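Hypothetical protein, similar to alpha-acetolactate decarboxylase (Staphylococcus aureus subsp. aureus, PDB 1XV2) probably catalyses the decarboxylation of alpha-acetolactate to acetoin, as a zinc-binding member of the alpha-acetolactate decarboxylase family. Local coordinates at residues N81-Q95 and V190-N204. Residues are numbered along the deposited sequence; the frame is centred on the assembly and turned at random.
Sequences NFKASKTFPLQQLSQ and VLDFEVDDVVVEIQN
Phe88 lays one face of its ring over Val200, whose CB sits 3.8 Å from the ring centroid, while Ile202 CD1 meets the ring edge at Phe88 CE2, 3.6 Å away. The ring reaches back over its partner strand because CG stands between the backbone N and the carbonyl carbon (chi1 64°). Phe88 CZ touches Val200 CG1 at 3.5 Å, and Leu90 CD1 packs against Val200 CG2 at 3.6 Å. On the other face of the sheet, Gln91 NE2 donates to Asp197 OD2 at 2.6 Å; the carboxylate oxygen is met from above its plane, and the amide and carboxylate planes stand 84° apart. A water joins Thr87 OG1 to Glu201 OE2.

Between these two faces, 86-91 and 198-204 form an antiparallel pair in a curled sheet, flanked by helix 95-105, which packs on Val195 and Ile202. A classic beta bulge, Ser85 and Lys86 opposite Ile202, opens the pairing: Ile202 O accepts from Ser85 N at 2.8 Å and from Ser85 OG. Where the chain turns its corner, Gln92 and Leu93 face Val195 in a G1 bulge, and the pairing passes to Leu93 with Val195, with Val195 N donating to Leu93 O at 3.0 Å.

Farther on, Gln95 runs extended across Phe193, its CB 4.0 Å from the ring centroid over one face, and NE2 makes a weak bond to Leu191 O. Just before it, Ser94 N-caps helix 95-105 through Asp97 N, and Lys122 holds Gln92 OE1 from strand 120-127.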
ATOM      1  N   ASN A  81       2.160   3.673  16.959  1.00 21.77           N
ATOM      2  CA  ASN A  81       2.650   4.220  18.219  1.00 23.84           C
ATOM      3  C   ASN A  81       2.044   5.612  18.167  1.00 23.85           C
ATOM      4  O   ASN A  81       2.641   6.538  17.619  1.00 24.02           O
ATOM      5  CB  ASN A  81       4.176   4.319  18.225  1.00 27.13           C
ATOM      6  CG  ASN A  81       4.846   2.968  18.287  1.00 31.11           C
ATOM      7  OD1 ASN A  81       4.570   2.167  19.184  1.00 32.20           O
ATOM      8  ND2 ASN A  81       5.737   2.703  17.335  1.00 33.03           N
ATOM      9  N   PHE A  82       0.843   5.743  18.718  1.00 25.01           N
ATOM     10  CA  PHE A  82       0.117   7.004  18.687  1.00 25.29           C
ATOM     11  C   PHE A  82       0.817   8.197  19.316  1.00 25.85           C
ATOM     12  O   PHE A  82       1.072   8.230  20.516  1.00 25.23           O
ATOM     13  CB  PHE A  82      -1.262   6.839  19.327  1.00 24.66           C
ATOM     14  CG  PHE A  82      -2.218   7.941  18.977  1.00 25.46           C
ATOM     15  CD1 PHE A  82      -2.575   8.168  17.652  1.00 24.74           C
ATOM     16  CD2 PHE A  82      -2.748   8.767  19.965  1.00 26.51           C
ATOM     17  CE1 PHE A  82      -3.446   9.202  17.312  1.00 25.23           C
ATOM     18  CE2 PHE A  82      -3.621   9.803  19.636  1.00 24.30           C
ATOM     19  CZ  PHE A  82      -3.969  10.021  18.306  1.00 25.16           C
ATOM     20  N   LYS A  83       1.111   9.179  18.472  1.00 27.72           N
ATOM     21  CA  LYS A  83       1.752  10.424  18.876  1.00 29.75           C
ATOM     22  C   LYS A  83       0.894  11.536  18.264  1.00 29.30           C
ATOM     23  O   LYS A  83       1.102  11.937  17.117  1.00 27.99           O
ATOM     24  CB  LYS A  83       3.182  10.479  18.324  1.00 31.90           C
ATOM     25  CG  LYS A  83       3.885  11.817  18.498  1.00 35.87           C
ATOM     26  CD  LYS A  83       4.112  12.157  19.961  1.00 38.31           C
ATOM     27  CE  LYS A  83       4.717  13.546  20.103  1.00 39.49           C
ATOM     28  NZ  LYS A  83       3.802  14.592  19.558  1.00 41.24           N
ATOM     29  N   ALA A  84      -0.081  12.014  19.032  1.00 29.27           N
ATOM     30  CA  ALA A  84      -0.992  13.057  18.567  1.00 29.59           C
ATOM     31  C   ALA A  84      -0.274  14.318  18.112  1.00 30.07           C
ATOM     32  O   ALA A  84       0.498  14.909  18.864  1.00 30.87           O
ATOM     33  CB  ALA A  84      -1.993  13.401  19.665  1.00 30.28           C
ATOM     34  N   SER A  85      -0.530  14.727  16.874  1.00 29.96           N
ATOM     35  CA  SER A  85       0.088  15.936  16.347  1.00 31.10           C
ATOM     36  C   SER A  85      -0.898  17.097  16.457  1.00 31.17           C
ATOM     37  O   SER A  85      -0.535  18.256  16.254  1.00 31.47           O
ATOM     38  CB  SER A  85       0.514  15.733  14.893  1.00 31.31           C
ATOM     39  OG  SER A  85      -0.554  15.239  14.111  1.00 34.28           O
ATOM     40  N   LYS A  86      -2.145  16.773  16.788  1.00 29.50           N
ATOM     41  CA  LYS A  86      -3.183  17.781  16.947  1.00 28.58           C
ATOM     42  C   LYS A  86      -4.274  17.273  17.884  1.00 28.29           C
ATOM     43  O   LYS A  86      -4.659  16.104  17.828  1.00 26.12           O
ATOM     44  CB  LYS A  86      -3.791  18.152  15.588  1.00 29.34           C
ATOM     45  CG  LYS A  86      -4.867  19.228  15.683  1.00 31.80           C
ATOM     46  CD  LYS A  86      -5.378  19.664  14.317  1.00 33.38           C
ATOM     47  CE  LYS A  86      -4.351  20.499  13.566  1.00 34.64           C
ATOM     48  NZ  LYS A  86      -4.867  20.947  12.235  1.00 33.72           N
ATOM     49  N   THR A  87      -4.758  18.160  18.748  1.00 26.49           N
ATOM     50  CA  THR A  87      -5.802  17.827  19.707  1.00 26.49           C
ATOM     51  C   THR A  87      -6.854  18.929  19.677  1.00 26.50           C
ATOM     52  O   THR A  87      -6.521  20.093  19.451  1.00 25.93           O
ATOM     53  CB  THR A  87      -5.226  17.728  21.134  1.00 27.30           C
ATOM     54  OG1 THR A  87      -4.157  16.775  21.155  1.00 28.35           O
ATOM     55  CG2 THR A  87      -6.297  17.293  22.113  1.00 25.76           C
ATOM     56  N   PHE A  88      -8.116  18.564  19.901  1.00 25.73           N
ATOM     57  CA  PHE A  88      -9.210  19.534  19.903  1.00 24.25           C
ATOM     58  C   PHE A  88     -10.522  18.901  20.360  1.00 24.19           C
ATOM     59  O   PHE A  88     -10.786  17.730  20.091  1.00 24.55           O
ATOM     60  CB  PHE A  88      -9.376  20.145  18.508  1.00 24.60           C
ATOM     61  CG  PHE A  88      -9.775  19.155  17.449  1.00 25.65           C
ATOM     62  CD1 PHE A  88     -11.114  18.834  17.246  1.00 26.42           C
ATOM     63  CD2 PHE A  88      -8.814  18.550  16.649  1.00 24.63           C
ATOM     64  CE1 PHE A  88     -11.489  17.923  16.257  1.00 26.73           C
ATOM     65  CE2 PHE A  88      -9.176  17.639  15.657  1.00 25.64           C
ATOM     66  CZ  PHE A  88     -10.515  17.326  15.460  1.00 25.80           C
ATOM     67  N   PRO A  89     -11.362  19.674  21.066  1.00 22.30           N
ATOM     68  CA  PRO A  89     -12.645  19.163  21.556  1.00 22.36           C
ATOM     69  C   PRO A  89     -13.809  19.256  20.573  1.00 21.80           C
ATOM     70  O   PRO A  89     -13.738  19.958  19.565  1.00 21.30           O
ATOM     71  CB  PRO A  89     -12.882  20.002  22.807  1.00 22.57           C
ATOM     72  CG  PRO A  89     -12.341  21.329  22.400  1.00 21.92           C
ATOM     73  CD  PRO A  89     -11.047  20.977  21.684  1.00 22.58           C
ATOM     74  N   LEU A  90     -14.877  18.525  20.883  1.00 21.41           N
ATOM     75  CA  LEU A  90     -16.095  18.513  20.080  1.00 21.05           C
ATOM     76  C   LEU A  90     -17.255  18.178  21.002  1.00 22.00           C
ATOM     77  O   LEU A  90     -17.105  17.388  21.935  1.00 22.23           O
ATOM     78  CB  LEU A  90     -16.013  17.474  18.959  1.00 21.02           C
ATOM     79  CG  LEU A  90     -15.039  17.745  17.808  1.00 21.92           C
ATOM     80  CD1 LEU A  90     -15.145  16.625  16.777  1.00 22.82           C
ATOM     81  CD2 LEU A  90     -15.359  19.084  17.163  1.00 22.39           C
ATOM     82  N   GLN A  91     -18.412  18.781  20.745  1.00 22.04           N
ATOM     83  CA  GLN A  91     -19.584  18.537  21.573  1.00 23.08           C
ATOM     84  C   GLN A  91     -20.866  18.505  20.756  1.00 22.43           C
ATOM     85  O   GLN A  91     -20.981  19.193  19.743  1.00 19.81           O
ATOM     86  CB  GLN A  91     -19.719  19.628  22.639  1.00 25.05           C
ATOM     87  CG  GLN A  91     -18.524  19.773  23.564  1.00 27.44           C
ATOM     88  CD  GLN A  91     -18.695  20.929  24.530  1.00 31.27           C
ATOM     89  OE1 GLN A  91     -18.866  22.078  24.115  1.00 33.16           O
ATOM     90  NE2 GLN A  91     -18.654  20.633  25.824  1.00 31.06           N
ATOM     91  N   GLN A  92     -21.819  17.694  21.209  1.00 22.06           N
ATOM     92  CA  GLN A  92     -23.125  17.574  20.566  1.00 21.91           C
ATOM     93  C   GLN A  92     -23.065  17.559  19.037  1.00 20.76           C
ATOM     94  O   GLN A  92     -23.598  18.460  18.389  1.00 20.52           O
ATOM     95  CB  GLN A  92     -24.017  18.733  21.017  1.00 23.81           C
ATOM     96  CG  GLN A  92     -24.229  18.824  22.520  1.00 28.28           C
ATOM     97  CD  GLN A  92     -24.978  17.626  23.073  1.00 30.85           C
ATOM     98  OE1 GLN A  92     -25.946  17.156  22.475  1.00 32.87           O
ATOM     99  NE2 GLN A  92     -24.542  17.133  24.226  1.00 32.91           N
ATOM    100  N   LEU A  93     -22.425  16.539  18.469  1.00 18.59           N
ATOM    101  CA  LEU A  93     -22.307  16.417  17.016  1.00 17.70           C
ATOM    102  C   LEU A  93     -22.527  14.987  16.531  1.00 17.50           C
ATOM    103  O   LEU A  93     -22.244  14.017  17.244  1.00 15.92           O
ATOM    104  CB  LEU A  93     -20.927  16.887  16.547  1.00 18.38           C
ATOM    105  CG  LEU A  93     -20.540  18.352  16.764  1.00 19.63           C
ATOM    106  CD1 LEU A  93     -19.136  18.579  16.218  1.00 19.21           C
ATOM    107  CD2 LEU A  93     -21.543  19.271  16.067  1.00 18.83           C
ATOM    108  N   SER A  94     -23.026  14.874  15.304  1.00 16.32           N
ATOM    109  CA  SER A  94     -23.293  13.585  14.677  1.00 17.19           C
ATOM    110  C   SER A  94     -21.996  12.982  14.156  1.00 16.98           C
ATOM    111  O   SER A  94     -20.974  13.664  14.093  1.00 16.94           O
ATOM    112  CB  SER A  94     -24.255  13.770  13.506  1.00 16.34           C
ATOM    113  OG  SER A  94     -23.667  14.594  12.516  1.00 17.47           O
ATOM    114  N   GLN A  95     -22.044  11.709  13.774  1.00 16.57           N
ATOM    115  CA  GLN A  95     -20.864  11.046  13.245  1.00 17.88           C
ATOM    116  C   GLN A  95     -20.353  11.793  12.009  1.00 18.05           C
ATOM    117  O   GLN A  95     -19.167  12.113  11.919  1.00 19.20           O
ATOM    118  CB  GLN A  95     -21.180   9.585  12.897  1.00 16.62           C
ATOM    119  CG  GLN A  95     -20.169   8.949  11.959  1.00 17.23           C
ATOM    120  CD  GLN A  95     -20.301   7.438  11.877  1.00 19.56           C
ATOM    121  OE1 GLN A  95     -19.783   6.711  12.725  1.00 17.70           O
ATOM    122  NE2 GLN A  95     -21.001   6.961  10.854  1.00 16.19           N
ATOM    123  N   VAL A 190     -17.358   0.451  14.991  1.00 12.09           N
ATOM    124  CA  VAL A 190     -18.337   1.538  14.967  1.00 13.44           C
ATOM    125  C   VAL A 190     -19.054   1.713  13.629  1.00 14.72           C
ATOM    126  O   VAL A 190     -18.417   1.851  12.582  1.00 13.75           O
ATOM    127  CB  VAL A 190     -17.676   2.885  15.344  1.00 13.38           C
ATOM    128  CG1 VAL A 190     -18.701   4.022  15.254  1.00 14.38           C
ATOM    129  CG2 VAL A 190     -17.107   2.802  16.753  1.00 12.45           C
ATOM    130  N   LEU A 191     -20.384   1.706  13.681  1.00 15.22           N
ATOM    131  CA  LEU A 191     -21.221   1.884  12.496  1.00 14.08           C
ATOM    132  C   LEU A 191     -21.809   3.287  12.518  1.00 15.01           C
ATOM    133  O   LEU A 191     -22.073   3.879  11.475  1.00 14.75           O
ATOM    134  CB  LEU A 191     -22.368   0.869  12.481  1.00 14.45           C
ATOM    135  CG  LEU A 191     -22.012  -0.611  12.337  1.00 15.60           C
ATOM    136  CD1 LEU A 191     -23.290  -1.444  12.356  1.00 15.94           C
ATOM    137  CD2 LEU A 191     -21.248  -0.827  11.037  1.00 15.14           C
ATOM    138  N   ASP A 192     -22.011   3.812  13.721  1.00 14.87           N
ATOM    139  CA  ASP A 192     -22.572   5.146  13.882  1.00 16.14           C
ATOM    140  C   ASP A 192     -22.394   5.595  15.328  1.00 16.65           C
ATOM    141  O   ASP A 192     -22.236   4.764  16.229  1.00 14.12           O
ATOM    142  CB  ASP A 192     -24.058   5.124  13.498  1.00 16.43           C
ATOM    143  CG  ASP A 192     -24.704   6.499  13.531  1.00 17.89           C
ATOM    144  OD1 ASP A 192     -24.009   7.509  13.290  1.00 16.70           O
ATOM    145  OD2 ASP A 192     -25.926   6.565  13.780  1.00 18.61           O
ATOM    146  N   PHE A 193     -22.400   6.908  15.544  1.00 16.00           N
ATOM    147  CA  PHE A 193     -22.252   7.454  16.885  1.00 16.84           C
ATOM    148  C   PHE A 193     -22.567   8.943  16.938  1.00 18.24           C
ATOM    149  O   PHE A 193     -22.614   9.628  15.913  1.00 16.91           O
ATOM    150  CB  PHE A 193     -20.828   7.210  17.407  1.00 14.16           C
ATOM    151  CG  PHE A 193     -19.778   8.031  16.717  1.00 14.79           C
ATOM    152  CD1 PHE A 193     -19.335   9.229  17.271  1.00 14.50           C
ATOM    153  CD2 PHE A 193     -19.243   7.618  15.502  1.00 13.49           C
ATOM    154  CE1 PHE A 193     -18.373  10.002  16.623  1.00 14.24           C
ATOM    155  CE2 PHE A 193     -18.280   8.386  14.846  1.00 13.93           C
ATOM    156  CZ  PHE A 193     -17.845   9.580  15.408  1.00 12.90           C
ATOM    157  N   GLU A 194     -22.797   9.430  18.151  1.00 18.62           N
ATOM    158  CA  GLU A 194     -23.078  10.838  18.379  1.00 21.09           C
ATOM    159  C   GLU A 194     -22.304  11.250  19.624  1.00 20.19           C
ATOM    160  O   GLU A 194     -22.503  10.685  20.702  1.00 19.92           O
ATOM    161  CB  GLU A 194     -24.578  11.058  18.588  1.00 23.91           C
ATOM    162  CG  GLU A 194     -24.944  12.480  18.986  1.00 32.50           C
ATOM    163  CD  GLU A 194     -26.445  12.726  18.972  1.00 37.10           C
ATOM    164  OE1 GLU A 194     -27.179  11.960  19.635  1.00 39.85           O
ATOM    165  OE2 GLU A 194     -26.887  13.685  18.300  1.00 39.15           O
ATOM    166  N   VAL A 195     -21.410  12.221  19.476  1.00 19.29           N
ATOM    167  CA  VAL A 195     -20.612  12.679  20.605  1.00 19.79           C
ATOM    168  C   VAL A 195     -21.363  13.652  21.506  1.00 20.54           C
ATOM    169  O   VAL A 195     -22.148  14.473  21.034  1.00 19.60           O
ATOM    170  CB  VAL A 195     -19.316  13.370  20.133  1.00 20.22           C
ATOM    171  CG1 VAL A 195     -18.455  12.385  19.356  1.00 18.01           C
ATOM    172  CG2 VAL A 195     -19.657  14.587  19.273  1.00 19.97           C
ATOM    173  N   ASP A 196     -21.139  13.534  22.811  1.00 20.91           N
ATOM    174  CA  ASP A 196     -21.754  14.442  23.768  1.00 22.53           C
ATOM    175  C   ASP A 196     -20.659  15.455  24.060  1.00 22.40           C
ATOM    176  O   ASP A 196     -20.773  16.633  23.730  1.00 22.17           O
ATOM    177  CB  ASP A 196     -22.134  13.719  25.062  1.00 24.18           C
ATOM    178  CG  ASP A 196     -22.839  14.635  26.053  1.00 25.54           C
ATOM    179  OD1 ASP A 196     -22.408  15.797  26.208  1.00 25.14           O
ATOM    180  OD2 ASP A 196     -23.821  14.196  26.681  1.00 27.02           O
ATOM    181  N   ASP A 197     -19.587  14.969  24.675  1.00 22.89           N
ATOM    182  CA  ASP A 197     -18.440  15.802  25.007  1.00 23.94           C
ATOM    183  C   ASP A 197     -17.206  14.916  24.888  1.00 22.53           C
ATOM    184  O   ASP A 197     -17.046  13.958  25.648  1.00 22.35           O
ATOM    185  CB  ASP A 197     -18.562  16.341  26.433  1.00 26.37           C
ATOM    186  CG  ASP A 197     -17.592  17.471  26.709  1.00 30.43           C
ATOM    187  OD1 ASP A 197     -16.384  17.313  26.429  1.00 34.10           O
ATOM    188  OD2 ASP A 197     -18.038  18.520  27.213  1.00 35.10           O
ATOM    189  N   VAL A 198     -16.344  15.229  23.926  1.00 20.09           N
ATOM    190  CA  VAL A 198     -15.139  14.439  23.705  1.00 20.03           C
ATOM    191  C   VAL A 198     -13.940  15.278  23.297  1.00 19.59           C
ATOM    192  O   VAL A 198     -14.053  16.478  23.051  1.00 19.13           O
ATOM    193  CB  VAL A 198     -15.348  13.400  22.585  1.00 18.77           C
ATOM    194  CG1 VAL A 198     -16.470  12.443  22.953  1.00 19.06           C
ATOM    195  CG2 VAL A 198     -15.657  14.115  21.278  1.00 20.89           C
ATOM    196  N   VAL A 199     -12.787  14.620  23.236  1.00 19.25           N
ATOM    197  CA  VAL A 199     -11.544  15.251  22.815  1.00 19.55           C
ATOM    198  C   VAL A 199     -11.065  14.423  21.626  1.00 19.72           C
ATOM    199  O   VAL A 199     -11.083  13.193  21.678  1.00 19.63           O
ATOM    200  CB  VAL A 199     -10.467  15.202  23.925  1.00 19.95           C
ATOM    201  CG1 VAL A 199      -9.139  15.729  23.389  1.00 20.39           C
ATOM    202  CG2 VAL A 199     -10.919  16.023  25.121  1.00 20.36           C
ATOM    203  N   VAL A 200     -10.659  15.092  20.556  1.00 18.64           N
ATOM    204  CA  VAL A 200     -10.185  14.399  19.368  1.00 19.10           C
ATOM    205  C   VAL A 200      -8.685  14.584  19.171  1.00 20.96           C
ATOM    206  O   VAL A 200      -8.179  15.709  19.182  1.00 19.25           O
ATOM    207  CB  VAL A 200     -10.900  14.907  18.091  1.00 18.34           C
ATOM    208  CG1 VAL A 200     -10.389  14.149  16.873  1.00 17.09           C
ATOM    209  CG2 VAL A 200     -12.412  14.741  18.231  1.00 17.98           C
ATOM    210  N   GLU A 201      -7.984  13.469  18.991  1.00 21.13           N
ATOM    211  CA  GLU A 201      -6.544  13.490  18.756  1.00 23.11           C
ATOM    212  C   GLU A 201      -6.273  12.899  17.378  1.00 22.86           C
ATOM    213  O   GLU A 201      -6.816  11.850  17.021  1.00 24.29           O
ATOM    214  CB  GLU A 201      -5.812  12.674  19.823  1.00 23.87           C
ATOM    215  CG  GLU A 201      -5.809  13.321  21.193  1.00 28.25           C
ATOM    216  CD  GLU A 201      -5.254  12.403  22.261  1.00 30.38           C
ATOM    217  OE1 GLU A 201      -5.921  11.396  22.585  1.00 34.24           O
ATOM    218  OE2 GLU A 201      -4.153  12.681  22.773  1.00 32.04           O
ATOM    219  N   ILE A 202      -5.438  13.579  16.601  1.00 21.49           N
ATOM    220  CA  ILE A 202      -5.104  13.119  15.261  1.00 22.24           C
ATOM    221  C   ILE A 202      -3.597  12.976  15.087  1.00 22.75           C
ATOM    222  O   ILE A 202      -2.813  13.682  15.728  1.00 21.05           O
ATOM    223  CB  ILE A 202      -5.607  14.108  14.187  1.00 21.61           C
ATOM    224  CG1 ILE A 202      -7.108  14.336  14.340  1.00 23.03           C
ATOM    225  CG2 ILE A 202      -5.318  13.559  12.797  1.00 23.00           C
ATOM    226  CD1 ILE A 202      -7.675  15.331  13.341  1.00 24.05           C
ATOM    227  N   GLN A 203      -3.202  12.050  14.219  1.00 23.54           N
ATOM    228  CA  GLN A 203      -1.798  11.825  13.908  1.00 23.85           C
ATOM    229  C   GLN A 203      -1.698  11.569  12.410  1.00 23.39           C
ATOM    230  O   GLN A 203      -2.354  10.669  11.885  1.00 24.64           O
ATOM    231  CB  GLN A 203      -1.249  10.622  14.675  1.00 25.83           C
ATOM    232  CG  GLN A 203       0.231  10.373  14.402  1.00 27.91           C
ATOM    233  CD  GLN A 203       0.772   9.144  15.107  1.00 28.61           C
ATOM    234  OE1 GLN A 203       1.975   8.887  15.086  1.00 31.06           O
ATOM    235  NE2 GLN A 203      -0.114   8.375  15.732  1.00 29.56           N
ATOM    236  N   ASN A 204      -0.890  12.371  11.723  1.00 21.34           N
ATOM    237  CA  ASN A 204      -0.713  12.227  10.284  1.00 22.37           C
ATOM    238  C   ASN A 204       0.515  11.359  10.012  1.00 21.72           C
ATOM    239  O   ASN A 204       1.570  11.567  10.606  1.00 22.30           O
ATOM    240  CB  ASN A 204      -0.549  13.607   9.643  1.00 23.41           C
ATOM    241  CG  ASN A 204      -1.673  14.558  10.024  1.00 24.59           C
ATOM    242  OD1 ASN A 204      -2.830  14.358   9.648  1.00 24.54           O
ATOM    243  ND2 ASN A 204      -1.337  15.592  10.783  1.00 25.97           N
TER
HETATM  244  O   HOH W   1      -3.461  15.218  23.229  1.00 38.72           O
HETATM  245  O   HOH W   2     -26.558  16.100  20.104  1.00 39.88           O
HETATM  246  O   HOH W   3     -18.581   4.411  11.303  1.00 16.56           O
HETATM  247  O   HOH W   4     -24.852  10.086  13.537  1.00 17.15           O